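Local coordinates for hydrogenase maturation factor (Thermoanaerobacter tengcongensis, PDB 3VTH), which probably transfers the carbamoyl group of carbamoyl phosphate, through an ATP-dependent reaction, to the C-terminal cysteine of HypE during [NiFe]-hydrogenase maturation, at residues 391-402 with 414-423. Sequence-based numbering, arbitrary orientation.
Sequences PILLKKEVKASI and CMTKGHYAFI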
loop_
_atom_site.group_PDB
_atom_site.type_symbol
_atom_site.label_atom_id
_atom_site.label_comp_id
_atom_site.label_asym_id
_atom_site.label_seq_id
_atom_site.Cartn_x
_atom_site.Cartn_y
_atom_site.Cartn_z
ATOM N N PRO A 391 -11.723 -3.486 -0.072
ATOM C CA PRO A 391 -11.611 -4.055 1.266
ATOM C C PRO A 391 -10.923 -5.420 1.280
ATOM O O PRO A 391 -10.843 -6.096 0.249
ATOM C CB PRO A 391 -13.063 -4.189 1.710
ATOM C CG PRO A 391 -13.828 -4.423 0.384
ATOM C CD PRO A 391 -13.117 -3.518 -0.577
ATOM N N ILE A 392 -10.418 -5.790 2.452
ATOM C CA ILE A 392 -10.002 -7.155 2.737
ATOM C C ILE A 392 -11.255 -7.953 3.115
ATOM O O ILE A 392 -12.045 -7.534 3.965
ATOM C CB ILE A 392 -8.960 -7.202 3.891
ATOM C CG1 ILE A 392 -7.728 -6.328 3.564
ATOM C CG2 ILE A 392 -8.537 -8.644 4.225
ATOM C CD1 ILE A 392 -7.124 -6.554 2.189
ATOM N N LEU A 393 -11.429 -9.098 2.469
ATOM C CA LEU A 393 -12.583 -9.949 2.723
ATOM C C LEU A 393 -12.389 -10.754 3.992
ATOM O O LEU A 393 -11.354 -11.420 4.178
ATOM C CB LEU A 393 -12.851 -10.869 1.529
ATOM C CG LEU A 393 -14.217 -11.573 1.466
ATOM C CD1 LEU A 393 -15.356 -10.563 1.485
ATOM C CD2 LEU A 393 -14.321 -12.500 0.238
ATOM N N LEU A 394 -13.371 -10.663 4.883
ATOM C CA LEU A 394 -13.374 -11.487 6.088
ATOM C C LEU A 394 -14.236 -12.741 5.866
ATOM O O LEU A 394 -15.181 -12.714 5.101
ATOM C CB LEU A 394 -13.843 -10.663 7.294
ATOM C CG LEU A 394 -13.020 -9.378 7.529
ATOM C CD1 LEU A 394 -13.595 -8.486 8.623
ATOM C CD2 LEU A 394 -11.551 -9.709 7.818
ATOM N N LYS A 395 -13.889 -13.832 6.542
ATOM C CA LYS A 395 -14.613 -15.112 6.423
ATOM C C LYS A 395 -16.026 -15.013 7.000
ATOM O O LYS A 395 -16.980 -15.544 6.435
ATOM C CB LYS A 395 -13.807 -16.215 7.124
ATOM C CG LYS A 395 -14.442 -17.600 7.143
ATOM C CD LYS A 395 -13.729 -18.496 8.171
ATOM C CE LYS A 395 -14.514 -19.774 8.479
ATOM N NZ LYS A 395 -14.599 -20.691 7.295
ATOM N N LYS A 396 -16.156 -14.306 8.115
ATOM C CA LYS A 396 -17.425 -14.195 8.820
ATOM C C LYS A 396 -17.823 -12.723 8.938
ATOM O O LYS A 396 -16.949 -11.848 8.994
ATOM C CB LYS A 396 -17.260 -14.810 10.217
ATOM C CG LYS A 396 -18.554 -15.201 10.900
ATOM C CD LYS A 396 -18.359 -15.371 12.403
ATOM C CE LYS A 396 -19.707 -15.414 13.115
ATOM N NZ LYS A 396 -20.514 -14.186 12.808
ATOM N N GLU A 397 -19.128 -12.447 9.001
ATOM C CA GLU A 397 -19.604 -11.090 9.308
ATOM C C GLU A 397 -19.106 -10.641 10.685
ATOM O O GLU A 397 -18.983 -11.459 11.605
ATOM C CB GLU A 397 -21.134 -11.002 9.248
ATOM C CG GLU A 397 -21.680 -10.728 7.831
ATOM C CD GLU A 397 -21.700 -11.971 6.957
ATOM O OE1 GLU A 397 -21.354 -11.866 5.763
ATOM O OE2 GLU A 397 -22.064 -13.060 7.468
ATOM N N VAL A 398 -18.821 -9.349 10.832
ATOM C CA VAL A 398 -18.293 -8.853 12.115
ATOM C C VAL A 398 -19.370 -8.706 13.182
ATOM O O VAL A 398 -20.540 -8.499 12.871
ATOM C CB VAL A 398 -17.493 -7.525 11.987
ATOM C CG1 VAL A 398 -16.259 -7.753 11.170
ATOM C CG2 VAL A 398 -18.348 -6.392 11.406
ATOM N N LYS A 399 -18.933 -8.813 14.438
ATOM C CA LYS A 399 -19.785 -8.640 15.604
ATOM C C LYS A 399 -20.433 -7.245 15.604
ATOM O O LYS A 399 -21.652 -7.109 15.718
ATOM C CB LYS A 399 -18.941 -8.850 16.868
ATOM C CG LYS A 399 -19.577 -9.748 17.922
ATOM C CD LYS A 399 -20.672 -9.048 18.735
ATOM C CE LYS A 399 -21.209 -9.951 19.851
ATOM N NZ LYS A 399 -21.995 -11.107 19.323
ATOM N N ALA A 400 -19.594 -6.217 15.467
ATOM C CA ALA A 400 -20.034 -4.823 15.422
ATOM C C ALA A 400 -18.958 -4.078 14.630
ATOM O O ALA A 400 -17.910 -4.648 14.388
ATOM C CB ALA A 400 -20.144 -4.266 16.851
ATOM N N SER A 401 -19.210 -2.834 14.225
ATOM C CA SER A 401 -18.192 -2.047 13.507
ATOM C C SER A 401 -17.082 -1.544 14.437
ATOM O O SER A 401 -17.339 -0.958 15.503
ATOM C CB SER A 401 -18.805 -0.877 12.732
ATOM O OG SER A 401 -19.404 -1.327 11.524
ATOM N N ILE A 402 -15.848 -1.786 14.020
ATOM C CA ILE A 402 -14.677 -1.382 14.795
ATOM C C ILE A 402 -13.871 -0.399 13.963
ATOM O O ILE A 402 -13.712 -0.590 12.763
ATOM C CB ILE A 402 -13.808 -2.608 15.164
ATOM C CG1 ILE A 402 -14.502 -3.403 16.287
ATOM C CG2 ILE A 402 -12.364 -2.183 15.591
ATOM C CD1 ILE A 402 -13.916 -4.784 16.532
ATOM N N CYS A 414 -8.340 1.277 9.819
ATOM C CA CYS A 414 -9.191 0.232 9.245
ATOM C C CYS A 414 -10.557 0.253 9.922
ATOM O O CYS A 414 -10.624 0.404 11.139
ATOM C CB CYS A 414 -8.510 -1.141 9.395
ATOM S SG CYS A 414 -9.428 -2.543 8.722
ATOM N N MET A 415 -11.631 0.146 9.133
ATOM C CA MET A 415 -13.007 0.098 9.653
ATOM C C MET A 415 -13.698 -1.159 9.168
ATOM O O MET A 415 -13.683 -1.456 7.972
ATOM C CB MET A 415 -13.855 1.257 9.113
ATOM C CG MET A 415 -13.357 2.618 9.436
ATOM S SD MET A 415 -14.269 3.847 8.464
ATOM C CE MET A 415 -13.362 5.256 9.086
ATOM N N THR A 416 -14.347 -1.871 10.077
ATOM C CA THR A 416 -15.022 -3.097 9.695
ATOM C C THR A 416 -16.518 -2.869 9.515
ATOM O O THR A 416 -17.116 -2.022 10.184
ATOM C CB THR A 416 -14.835 -4.210 10.747
ATOM O OG1 THR A 416 -15.285 -3.744 12.020
ATOM C CG2 THR A 416 -13.366 -4.600 10.831
ATOM N N LYS A 417 -17.088 -3.605 8.567
ATOM C CA LYS A 417 -18.536 -3.656 8.385
ATOM C C LYS A 417 -18.872 -4.877 7.552
ATOM O O LYS A 417 -18.168 -5.179 6.568
ATOM C CB LYS A 417 -19.074 -2.396 7.699
ATOM C CG LYS A 417 -20.549 -2.143 8.075
ATOM C CD LYS A 417 -21.016 -0.816 7.565
ATOM C CE LYS A 417 -22.452 -0.560 7.940
ATOM N NZ LYS A 417 -22.924 0.460 6.991
ATOM N N GLY A 418 -19.938 -5.576 7.949
ATOM C CA GLY A 418 -20.345 -6.806 7.261
ATOM C C GLY A 418 -19.167 -7.761 7.288
ATOM O O GLY A 418 -18.551 -7.962 8.343
ATOM N N HIS A 419 -18.824 -8.333 6.142
ATOM C CA HIS A 419 -17.614 -9.143 6.083
ATOM C C HIS A 419 -16.438 -8.421 5.440
ATOM O O HIS A 419 -15.573 -9.062 4.854
ATOM C CB HIS A 419 -17.859 -10.500 5.420
ATOM C CG HIS A 419 -18.693 -10.431 4.182
ATOM N ND1 HIS A 419 -20.033 -10.751 4.173
ATOM C CD2 HIS A 419 -18.383 -10.075 2.913
ATOM C CE1 HIS A 419 -20.514 -10.601 2.948
ATOM N NE2 HIS A 419 -19.532 -10.191 2.165
ATOM N N TYR A 420 -16.392 -7.095 5.566
ATOM C CA TYR A 420 -15.259 -6.342 5.016
ATOM C C TYR A 420 -14.411 -5.635 6.055
ATOM O O TYR A 420 -14.925 -5.110 7.032
ATOM C CB TYR A 420 -15.736 -5.303 4.000
ATOM C CG TYR A 420 -16.534 -5.849 2.839
ATOM C CD1 TYR A 420 -15.954 -6.715 1.915
ATOM C CD2 TYR A 420 -17.851 -5.452 2.635
ATOM C CE1 TYR A 420 -16.675 -7.189 0.830
ATOM C CE2 TYR A 420 -18.594 -5.941 1.545
ATOM C CZ TYR A 420 -17.985 -6.802 0.657
ATOM O OH TYR A 420 -18.684 -7.289 -0.403
ATOM N N ALA A 421 -13.100 -5.619 5.816
ATOM C CA ALA A 421 -12.191 -4.752 6.550
ATOM C C ALA A 421 -11.750 -3.695 5.533
ATOM O O ALA A 421 -10.983 -3.986 4.616
ATOM C CB ALA A 421 -10.994 -5.543 7.077
ATOM N N PHE A 422 -12.331 -2.510 5.656
ATOM C CA PHE A 422 -11.992 -1.379 4.816
ATOM C C PHE A 422 -10.748 -0.729 5.394
ATOM O O PHE A 422 -10.847 0.163 6.249
ATOM C CB PHE A 422 -13.134 -0.367 4.809
ATOM C CG PHE A 422 -14.353 -0.833 4.059
ATOM C CD1 PHE A 422 -14.372 -0.824 2.660
ATOM C CD2 PHE A 422 -15.484 -1.270 4.745
ATOM C CE1 PHE A 422 -15.517 -1.262 1.947
ATOM C CE2 PHE A 422 -16.626 -1.695 4.055
ATOM C CZ PHE A 422 -16.648 -1.693 2.658
ATOM N N ILE A 423 -9.585 -1.208 4.973
ATOM C CA ILE A 423 -8.330 -0.576 5.373
ATOM C C ILE A 423 -8.096 0.660 4.467
ATOM O O ILE A 423 -8.281 0.607 3.235
ATOM C CB ILE A 423 -7.136 -1.581 5.347
ATOM C CG1 ILE A 423 -5.864 -0.926 5.917
ATOM C CG2 ILE A 423 -6.906 -2.121 3.926
ATOM C CD1 ILE A 423 -4.674 -1.914 6.177
#
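Pro391 and Leu393 both reach the Tyr420 ring obliquely: Pro391 CG lies 3.5 Å from Tyr420 CD1, and Leu393 CD1 meets CE1. Ile392 O lies at the edge of this ring, near its plane, and His419 CD2 lies over one face, offset toward the rim. Pro391 CB also makes an off-centre CH-pi contact with the Phe422 ring, 4.2 Å from its centroid; Tyr420 CB lies over one face of that ring near its rim, and Phe450 stacks with it. Glu397 meets the His419 ring at its edge, where ND1 donates to OE1 at a doubtfully short 2.3 Å. Carboxylate and ring planes are 69° apart, and a bend at Glu397 chi2 brings OE1 there. Because Tyr420 OH also bonds Asp78, an alanine here would probably leave that carboxylate without its hydroxyl mate and open a gap beside Pro391 and Leu393. Ile392 and Ala421 form an antiparallel hydrogen-bonded pair, each N bonding the other's O, with Ala421 N 2.9 Å from Ile392 O at an N-H...O angle of 172°. Bonds from Leu394 N to His419 O and Val398 N to Gly418 O hold the loop round the turn. Thr416 OG1 sits between its backbone N and carbonyl carbon (chi1 56°), where it accepts from Ile402 N at 2.9 Å; Ser401 OG donates to Thr416 O at 2.7 Å, and Thr416 N to Ile402 O at 3.0 Å. These contacts wrap 391-402 around a beta hairpin closed by a type II' turn (Lys417 to Tyr420), joining both its flanks within the mixed sheet of the Kae1-like domain, of the actin-like ATPase clan.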